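Long-range contacts in nisin biosynthesis protein NisC (Lactococcus lactis subsp. lactis, PDB 2G0D), which catalyses cyclisation of the dehydrated nisin precursor, in which cysteine thiols add to dehydroamino acids to form the thioether rings of the lantibiotic: residues S83-G87 and L109-I113; K120-F124 and L161-F165; S145-L149 and Q397-F402. All coordinates share one frame; numbering follows the deposited sequence.

Interaction 1. Residues S83-G87 and L109-I113; sequences SGAAG and LNRYI
Ala85, in the first turn of helix 85-92, sets its methyl group against Leu109, Tyr112 and Ile113 of helix 100-122. NisC is an alpha toroid, in which an inner ring of helices is surrounded by an outer one, and this contact joins an inner helix to the outer helix that follows it in the chain. Gly84, at the N-cap position, begins the sequence Gly84-Ala85-Ala86-Gly87, consistent with the GxxG motif that recurs in LanC proteins.

The contact is wholly apolar, with no hydrogen bond crossing it. Leu109, Tyr112 and Ile113 are spaced as i, i+3 and i+4, so that they fall on one side of their helix, and the Ala85 methyl sits among the three side chains. Leu109 brings one branch, its CD2 lying 3.8 Å from Ala85 CB, while from Ile113 the CG1 methylene approaches the same CB to 3.7 Å. Small side chains on the inner helix let the two backbones draw close: the CA atoms of Ala85 and Leu109 are 5.9 Å apart.

The aromatic part of the contact is made at a ring edge. With CG anti to the backbone N (chi1 169°), Tyr112 turns its CD2-CE2 side to the methyl, and Ala85 CB lies close to the ring plane, 3.7 Å from Tyr112 CD2.

Backbone bonds hold both partners in place. Ile113 N donates to Leu109 O (2.8 Å), tying together two of these residues; beyond the segments, Ala85 and Ala86 are bonded through their main chains to Thr78 and Gly79. Ile113 then passes over the next residue, its CD1 methyl resting 3.7 Å from Ala86 CA and 4.0 Å from Ala86 CB.

Interaction 2. Residues K120-F124 and L161-F165; sequences KIEGF and LIINF
Phe165 N donates to Leu161 O at 3.0 Å, a helical bond that ties together two of the residues of helix 156-168 on which Ile121 of helix 100-122 packs. Between the helices themselves no hydrogen bond passes, and the contact is made by hydrocarbon and aromatic surfaces alone.

Ile121 works with both of its branches. The longer one ends at CD1, which meets Leu161 CD2 tip to tip at 3.6 Å. The gamma methyl and the CG1 methylene both lie on one face of the Phe165 ring, with Ile121 CG2 3.7 Å from Phe165 CD1 and CG1 displaced toward the rim. The side chains of Ile121 and Phe165 run antiparallel alongside one another, one helical turn beyond Leu161.

Phe124 lies just beyond the end of helix 100-122, where Gly123 is the first residue to leave helical geometry. Here the two phenyl rings form a T-shaped pair: their planes stand at 83° and their centroids are 4.9 Å apart. Phe165 supplies the edge and Phe124 the face. The para carbon, Phe165 CZ, is poised 3.7 Å above the plane of the Phe124 ring, over its centre, and Phe165 CE1 comes to 3.6 Å from Phe124 CD2. Both side chains have CG anti to the backbone N (chi1 176° for Phe124, 174° for Phe165), which sends each ring out to meet the other.

Phe165 therefore uses two surfaces, a face for Ile121 and an edge for Phe124. Leu140 of helix 140-147 touches both Ile121 and Phe165 from the inner layer. Such apolar and aromatic packing between successive outer helices is part of the outer ring of the alpha toroid of LanC cyclases.

Interaction 3. Residues S145-L149 and Q397-F402; sequences SYLLL and QALLLF
Gln397 receives Ser145 on its main chain: Ser145 OG donates to Gln397 O at 2.8 Å. The hydroxyl comes in above the carbonyl plane, 36° out of it, with a C=O...OG angle of 131°. Leu400 N reaches the same oxygen at 3.1 Å from the opposite face, so the carbonyl is gripped by two donors, one from across the contact and one from its own turn.

The side chain of Gln397 bends at chi2 (72°) and lies between Ser145 and Leu149. Its CG is 3.3 Å from Ser145 OG on one flank, and on the other Leu149 CD1 packs against the same CG at 3.6 Å. The amide at its end lies beside the carbonyl oxygen of Ser145 and the branched end of Leu149, while Leu90 of helix 85-92 also touches Gln397 and Leu149.

Ala398 and Leu399 complete the short 3-10 turn, facing away from helix 140-147. Here the C-terminal part of the chain returns to the inner ring of helices of the alpha toroid, far in sequence from the helix it meets. The zinc ion bound by Cys278, Cys324 and His325 is about 13 Å from the side chain of Leu400, so the contact lies apart from the metal site.

Leu400, whose backbone takes up left-handed helical angles, swings its end back so that CD2 lies 3.6 Å from Ser145 OG. Two residues on, the chain arrives at Phe402. That ring is stacked with Tyr217 of helix 208-221, and it presents its edge to the serine, Ser145 OG lying in the ring plane 3.5 Å from Phe402 CE1.

In the fold
Interactions 1 and 3 are buried, whereas interaction 2 lies at the surface of the toroid, its centre about 20 Å from that of the chain. Helix 100-122 is shared by interactions 1 and 2: near its middle it packs on an inner helix, at its end on the next outer one. The chemistry follows position. Interactions 1 and 2 are apolar, an alanine methyl among larger side chains in the first and a phenylalanine pair in the second, while interaction 3, nearest the centre, adds a buried hydroxyl-carbonyl bond. Tyr146 of 145-149 links interactions 1 and 3 through a probable hydrogen bond with Asn110, and Leu147 meets Ile162 of interaction 2, so helix 140-147, part of interaction 3, also touches the other two.

Interaction 1. Residues S83-G87 and L109-I113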
loop_
_atom_site.group_PDB
_atom_site.type_symbol
_atom_site.label_atom_id
_atom_site.label_comp_id
_atom_site.label_asym_id
_atom_site.label_seq_id
_atom_site.Cartn_x
_atom_site.Cartn_y
_atom_site.Cartn_z
ATOM N N SER A 83 3.459 9.723 -3.241
ATOM C CA SER A 83 3.876 11.141 -3.371
ATOM C C SER A 83 3.662 11.723 -4.759
ATOM O O SER A 83 3.750 12.933 -4.920
ATOM C CB SER A 83 5.352 11.332 -3.009
ATOM O OG SER A 83 5.589 10.883 -1.707
ATOM N N GLY A 84 3.420 10.881 -5.760
ATOM C CA GLY A 84 3.453 11.366 -7.131
ATOM C C GLY A 84 2.184 11.202 -7.935
ATOM O O GLY A 84 1.086 11.145 -7.380
ATOM N N ALA A 85 2.348 11.118 -9.254
ATOM C CA ALA A 85 1.214 11.060 -10.182
ATOM C C ALA A 85 0.266 9.878 -9.998
ATOM O O ALA A 85 -0.943 10.038 -10.191
ATOM C CB ALA A 85 1.703 11.144 -11.658
ATOM N N ALA A 86 0.787 8.692 -9.656
ATOM C CA ALA A 86 -0.081 7.502 -9.492
ATOM C C ALA A 86 -1.074 7.656 -8.330
ATOM O O ALA A 86 -2.231 7.229 -8.444
ATOM C CB ALA A 86 0.734 6.196 -9.374
ATOM N N GLY A 87 -0.652 8.295 -7.236
ATOM C CA GLY A 87 -1.588 8.587 -6.117
ATOM C C GLY A 87 -2.664 9.602 -6.487
ATOM O O GLY A 87 -3.829 9.462 -6.104
ATOM N N LEU A 109 -1.773 12.229 -16.650
ATOM C CA LEU A 109 -1.105 11.554 -15.535
ATOM C C LEU A 109 -0.484 10.242 -15.986
ATOM O O LEU A 109 0.662 9.978 -15.687
ATOM C CB LEU A 109 -2.061 11.366 -14.350
ATOM C CG LEU A 109 -2.461 12.658 -13.637
ATOM C CD1 LEU A 109 -3.686 12.449 -12.783
ATOM C CD2 LEU A 109 -1.300 13.229 -12.821
ATOM N N ASN A 110 -1.241 9.439 -16.727
ATOM C CA ASN A 110 -0.776 8.134 -17.229
ATOM C C ASN A 110 0.442 8.212 -18.156
ATOM O O ASN A 110 1.396 7.436 -18.028
ATOM C CB ASN A 110 -1.927 7.404 -17.927
ATOM C CG ASN A 110 -3.042 6.991 -16.962
ATOM O OD1 ASN A 110 -2.848 6.971 -15.749
ATOM N ND2 ASN A 110 -4.213 6.647 -17.511
ATOM N N ARG A 111 0.405 9.156 -19.103
ATOM C CA ARG A 111 1.533 9.384 -19.998
ATOM C C ARG A 111 2.742 9.869 -19.208
ATOM O O ARG A 111 3.856 9.405 -19.425
ATOM C CB ARG A 111 1.167 10.369 -21.135
ATOM C CG ARG A 111 0.022 9.889 -22.077
ATOM C CD ARG A 111 -0.204 8.328 -22.102
ATOM N NE ARG A 111 -1.115 7.927 -23.176
ATOM C CZ ARG A 111 -0.767 7.234 -24.264
ATOM N NH1 ARG A 111 0.480 6.789 -24.438
ATOM N NH2 ARG A 111 -1.684 6.963 -25.191
ATOM N N TYR A 112 2.536 10.768 -18.257
ATOM C CA TYR A 112 3.651 11.155 -17.408
ATOM C C TYR A 112 4.191 9.949 -16.632
ATOM O O TYR A 112 5.405 9.755 -16.552
ATOM C CB TYR A 112 3.341 12.348 -16.471
ATOM C CG TYR A 112 4.459 12.522 -15.442
ATOM C CD1 TYR A 112 5.695 13.105 -15.782
ATOM C CD2 TYR A 112 4.308 12.030 -14.156
ATOM C CE1 TYR A 112 6.725 13.221 -14.819
ATOM C CE2 TYR A 112 5.318 12.139 -13.217
ATOM C CZ TYR A 112 6.508 12.715 -13.540
ATOM O OH TYR A 112 7.466 12.783 -12.541
ATOM N N ILE A 113 3.291 9.133 -16.079
ATOM C CA ILE A 113 3.711 7.958 -15.323
ATOM C C ILE A 113 4.557 7.001 -16.162
ATOM O O ILE A 113 5.609 6.547 -15.699
ATOM C CB ILE A 113 2.520 7.180 -14.692
ATOM C CG1 ILE A 113 1.878 7.986 -13.547
ATOM C CG2 ILE A 113 3.016 5.832 -14.156
ATOM C CD1 ILE A 113 0.446 7.532 -13.143
#

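Interaction 2. Residues K120-F124 and L161-F165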
loop_
_atom_site.group_PDB
_atom_site.type_symbol
_atom_site.label_atom_id
_atom_site.label_comp_id
_atom_site.label_asym_id
_atom_site.label_seq_id
_atom_site.Cartn_x
_atom_site.Cartn_y
_atom_site.Cartn_z
ATOM N N LYS A 120 13.024 6.051 -15.171
ATOM C CA LYS A 120 13.610 5.463 -13.958
ATOM C C LYS A 120 14.365 4.147 -14.210
ATOM O O LYS A 120 15.458 3.930 -13.672
ATOM C CB LYS A 120 12.540 5.240 -12.896
ATOM C CG LYS A 120 13.104 5.016 -11.510
ATOM C CD LYS A 120 13.600 6.328 -10.906
ATOM C CE LYS A 120 13.599 6.284 -9.374
ATOM N NZ LYS A 120 14.381 7.450 -8.830
ATOM N N ILE A 121 13.766 3.268 -15.008
ATOM C CA ILE A 121 14.364 1.957 -15.265
ATOM C C ILE A 121 15.683 2.119 -16.048
ATOM O O ILE A 121 16.685 1.476 -15.728
ATOM C CB ILE A 121 13.362 0.973 -15.937
ATOM C CG1 ILE A 121 12.191 0.724 -14.977
ATOM C CG2 ILE A 121 14.070 -0.351 -16.328
ATOM C CD1 ILE A 121 11.060 -0.106 -15.523
ATOM N N GLU A 122 15.668 3.015 -17.026
ATOM C CA GLU A 122 16.865 3.387 -17.817
ATOM C C GLU A 122 18.099 3.834 -17.025
ATOM O O GLU A 122 19.219 3.397 -17.315
ATOM C CB GLU A 122 16.506 4.476 -18.827
ATOM C CG GLU A 122 15.950 3.936 -20.134
ATOM C CD GLU A 122 17.017 3.273 -21.003
ATOM O OE1 GLU A 122 18.204 3.259 -20.604
ATOM O OE2 GLU A 122 16.662 2.759 -22.089
ATOM N N GLY A 123 17.902 4.712 -16.049
ATOM C CA GLY A 123 19.023 5.262 -15.267
ATOM C C GLY A 123 19.259 4.535 -13.952
ATOM O O GLY A 123 19.978 5.025 -13.076
ATOM N N PHE A 124 18.652 3.362 -13.813
ATOM C CA PHE A 124 18.785 2.567 -12.601
ATOM C C PHE A 124 20.203 1.987 -12.452
ATOM O O PHE A 124 20.719 1.347 -13.361
ATOM C CB PHE A 124 17.727 1.456 -12.569
ATOM C CG PHE A 124 17.855 0.527 -11.398
ATOM C CD1 PHE A 124 17.420 0.912 -10.139
ATOM C CD2 PHE A 124 18.403 -0.735 -11.558
ATOM C CE1 PHE A 124 17.534 0.061 -9.053
ATOM C CE2 PHE A 124 18.515 -1.596 -10.473
ATOM C CZ PHE A 124 18.075 -1.192 -9.216
ATOM N N LEU A 161 7.389 -4.426 -18.655
ATOM C CA LEU A 161 8.676 -3.801 -18.355
ATOM C C LEU A 161 8.914 -3.710 -16.849
ATOM O O LEU A 161 9.996 -4.069 -16.377
ATOM C CB LEU A 161 8.771 -2.395 -18.987
ATOM C CG LEU A 161 10.103 -1.645 -18.833
ATOM C CD1 LEU A 161 11.142 -2.110 -19.881
ATOM C CD2 LEU A 161 9.870 -0.126 -18.931
ATOM N N ILE A 162 7.918 -3.222 -16.108
ATOM C CA ILE A 162 7.975 -3.153 -14.624
ATOM C C ILE A 162 8.050 -4.561 -13.988
ATOM O O ILE A 162 8.893 -4.834 -13.115
ATOM C CB ILE A 162 6.725 -2.437 -14.041
ATOM C CG1 ILE A 162 6.735 -0.943 -14.376
ATOM C CG2 ILE A 162 6.614 -2.636 -12.546
ATOM C CD1 ILE A 162 5.385 -0.261 -14.190
ATOM N N ILE A 163 7.164 -5.449 -14.428
ATOM C CA ILE A 163 7.130 -6.835 -13.933
ATOM C C ILE A 163 8.488 -7.529 -14.115
ATOM O O ILE A 163 9.007 -8.138 -13.164
ATOM C CB ILE A 163 5.983 -7.637 -14.587
ATOM C CG1 ILE A 163 4.641 -7.293 -13.918
ATOM C CG2 ILE A 163 6.219 -9.191 -14.516
ATOM C CD1 ILE A 163 3.453 -7.519 -14.840
ATOM N N ASN A 164 9.069 -7.413 -15.312
ATOM C CA ASN A 164 10.385 -8.018 -15.585
ATOM C C ASN A 164 11.480 -7.393 -14.731
ATOM O O ASN A 164 12.337 -8.102 -14.198
ATOM C CB ASN A 164 10.768 -7.899 -17.066
ATOM C CG ASN A 164 10.067 -8.914 -17.949
ATOM O OD1 ASN A 164 9.349 -9.793 -17.475
ATOM N ND2 ASN A 164 10.276 -8.789 -19.263
ATOM N N PHE A 165 11.432 -6.066 -14.587
ATOM C CA PHE A 165 12.378 -5.344 -13.752
ATOM C C PHE A 165 12.309 -5.743 -12.268
ATOM O O PHE A 165 13.347 -5.985 -11.635
ATOM C CB PHE A 165 12.190 -3.841 -13.919
ATOM C CG PHE A 165 13.027 -3.016 -12.985
ATOM C CD1 PHE A 165 14.304 -2.600 -13.363
ATOM C CD2 PHE A 165 12.540 -2.653 -11.730
ATOM C CE1 PHE A 165 15.079 -1.830 -12.494
ATOM C CE2 PHE A 165 13.311 -1.891 -10.857
ATOM C CZ PHE A 165 14.576 -1.476 -11.246
#

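Interaction 3. Residues S145-L149 and Q397-F402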
loop_
_atom_site.group_PDB
_atom_site.type_symbol
_atom_site.label_atom_id
_atom_site.label_comp_id
_atom_site.label_asym_id
_atom_site.label_seq_id
_atom_site.Cartn_x
_atom_site.Cartn_y
_atom_site.Cartn_z
ATOM N N SER A 145 0.562 -1.123 -8.969
ATOM C CA SER A 145 -0.736 -1.363 -8.300
ATOM C C SER A 145 -1.829 -0.538 -8.974
ATOM O O SER A 145 -2.896 -1.066 -9.330
ATOM C CB SER A 145 -0.666 -1.001 -6.817
ATOM O OG SER A 145 -1.852 -1.432 -6.162
ATOM N N TYR A 146 -1.548 0.761 -9.133
ATOM C CA TYR A 146 -2.409 1.675 -9.876
ATOM C C TYR A 146 -2.538 1.274 -11.350
ATOM O O TYR A 146 -3.663 1.180 -11.863
ATOM C CB TYR A 146 -1.943 3.145 -9.783
ATOM C CG TYR A 146 -2.629 4.012 -10.831
ATOM C CD1 TYR A 146 -3.966 4.400 -10.684
ATOM C CD2 TYR A 146 -1.954 4.413 -11.979
ATOM C CE1 TYR A 146 -4.612 5.162 -11.666
ATOM C CE2 TYR A 146 -2.592 5.169 -12.977
ATOM C CZ TYR A 146 -3.926 5.528 -12.822
ATOM O OH TYR A 146 -4.556 6.293 -13.799
ATOM N N LEU A 147 -1.409 1.041 -12.022
ATOM C CA LEU A 147 -1.427 0.714 -13.473
ATOM C C LEU A 147 -2.324 -0.461 -13.810
ATOM O O LEU A 147 -3.041 -0.399 -14.801
ATOM C CB LEU A 147 -0.010 0.511 -14.052
ATOM C CG LEU A 147 0.873 1.776 -14.076
ATOM C CD1 LEU A 147 2.329 1.404 -14.438
ATOM C CD2 LEU A 147 0.335 2.843 -15.029
ATOM N N LEU A 148 -2.326 -1.498 -12.946
ATOM C CA LEU A 148 -3.098 -2.724 -13.177
ATOM C C LEU A 148 -4.630 -2.568 -13.141
ATOM O O LEU A 148 -5.369 -3.477 -13.554
ATOM C CB LEU A 148 -2.642 -3.847 -12.232
ATOM C CG LEU A 148 -1.239 -4.386 -12.552
ATOM C CD1 LEU A 148 -0.716 -5.188 -11.372
ATOM C CD2 LEU A 148 -1.212 -5.235 -13.850
ATOM N N LEU A 149 -5.095 -1.411 -12.696
ATOM C CA LEU A 149 -6.504 -1.035 -12.798
ATOM C C LEU A 149 -6.885 -0.488 -14.178
ATOM O O LEU A 149 -8.064 -0.335 -14.457
ATOM C CB LEU A 149 -6.834 0.046 -11.753
ATOM C CG LEU A 149 -6.808 -0.365 -10.269
ATOM C CD1 LEU A 149 -6.995 0.894 -9.428
ATOM C CD2 LEU A 149 -7.903 -1.438 -9.962
ATOM N N GLN A 397 -6.582 -0.037 -3.382
ATOM C CA GLN A 397 -5.446 -0.330 -4.248
ATOM C C GLN A 397 -4.152 0.172 -3.644
ATOM O O GLN A 397 -3.106 -0.455 -3.805
ATOM C CB GLN A 397 -5.637 0.317 -5.629
ATOM C CG GLN A 397 -4.883 -0.373 -6.780
ATOM C CD GLN A 397 -5.500 -1.746 -7.176
ATOM O OE1 GLN A 397 -4.953 -2.492 -8.024
ATOM N NE2 GLN A 397 -6.617 -2.071 -6.571
ATOM N N ALA A 398 -4.214 1.316 -2.974
ATOM C CA ALA A 398 -3.031 1.949 -2.395
ATOM C C ALA A 398 -2.426 1.120 -1.248
ATOM O O ALA A 398 -1.266 1.312 -0.880
ATOM C CB ALA A 398 -3.388 3.338 -1.895
ATOM N N LEU A 399 -3.235 0.224 -0.684
ATOM C CA LEU A 399 -2.833 -0.662 0.418
ATOM C C LEU A 399 -2.595 -2.083 -0.047
ATOM O O LEU A 399 -2.374 -2.967 0.773
ATOM C CB LEU A 399 -3.914 -0.654 1.510
ATOM C CG LEU A 399 -4.137 0.651 2.289
ATOM C CD1 LEU A 399 -5.252 0.490 3.347
ATOM C CD2 LEU A 399 -2.861 1.090 2.969
ATOM N N LEU A 400 -2.653 -2.300 -1.362
ATOM C CA LEU A 400 -2.578 -3.645 -1.976
ATOM C C LEU A 400 -3.657 -4.556 -1.439
ATOM O O LEU A 400 -3.433 -5.760 -1.193
ATOM C CB LEU A 400 -1.193 -4.319 -1.794
ATOM C CG LEU A 400 0.100 -3.555 -2.129
ATOM C CD1 LEU A 400 1.324 -4.489 -1.967
ATOM C CD2 LEU A 400 0.084 -2.870 -3.520
ATOM N N LEU A 401 -4.844 -3.996 -1.283
ATOM C CA LEU A 401 -6.014 -4.778 -0.898
ATOM C C LEU A 401 -6.834 -4.874 -2.157
ATOM O O LEU A 401 -7.420 -3.884 -2.604
ATOM C CB LEU A 401 -6.777 -4.095 0.235
ATOM C CG LEU A 401 -5.927 -3.850 1.477
ATOM C CD1 LEU A 401 -6.715 -3.080 2.594
ATOM C CD2 LEU A 401 -5.274 -5.163 2.033
ATOM N N PHE A 402 -6.821 -6.067 -2.754
ATOM C CA PHE A 402 -7.292 -6.268 -4.121
ATOM C C PHE A 402 -8.640 -7.006 -4.106
ATOM O O PHE A 402 -8.679 -8.248 -4.097
ATOM C CB PHE A 402 -6.236 -7.086 -4.882
ATOM C CG PHE A 402 -4.869 -6.422 -4.970
ATOM C CD1 PHE A 402 -4.735 -5.100 -5.444
ATOM C CD2 PHE A 402 -3.708 -7.147 -4.659
ATOM C CE1 PHE A 402 -3.470 -4.479 -5.556
ATOM C CE2 PHE A 402 -2.438 -6.551 -4.756
ATOM C CZ PHE A 402 -2.312 -5.214 -5.248
#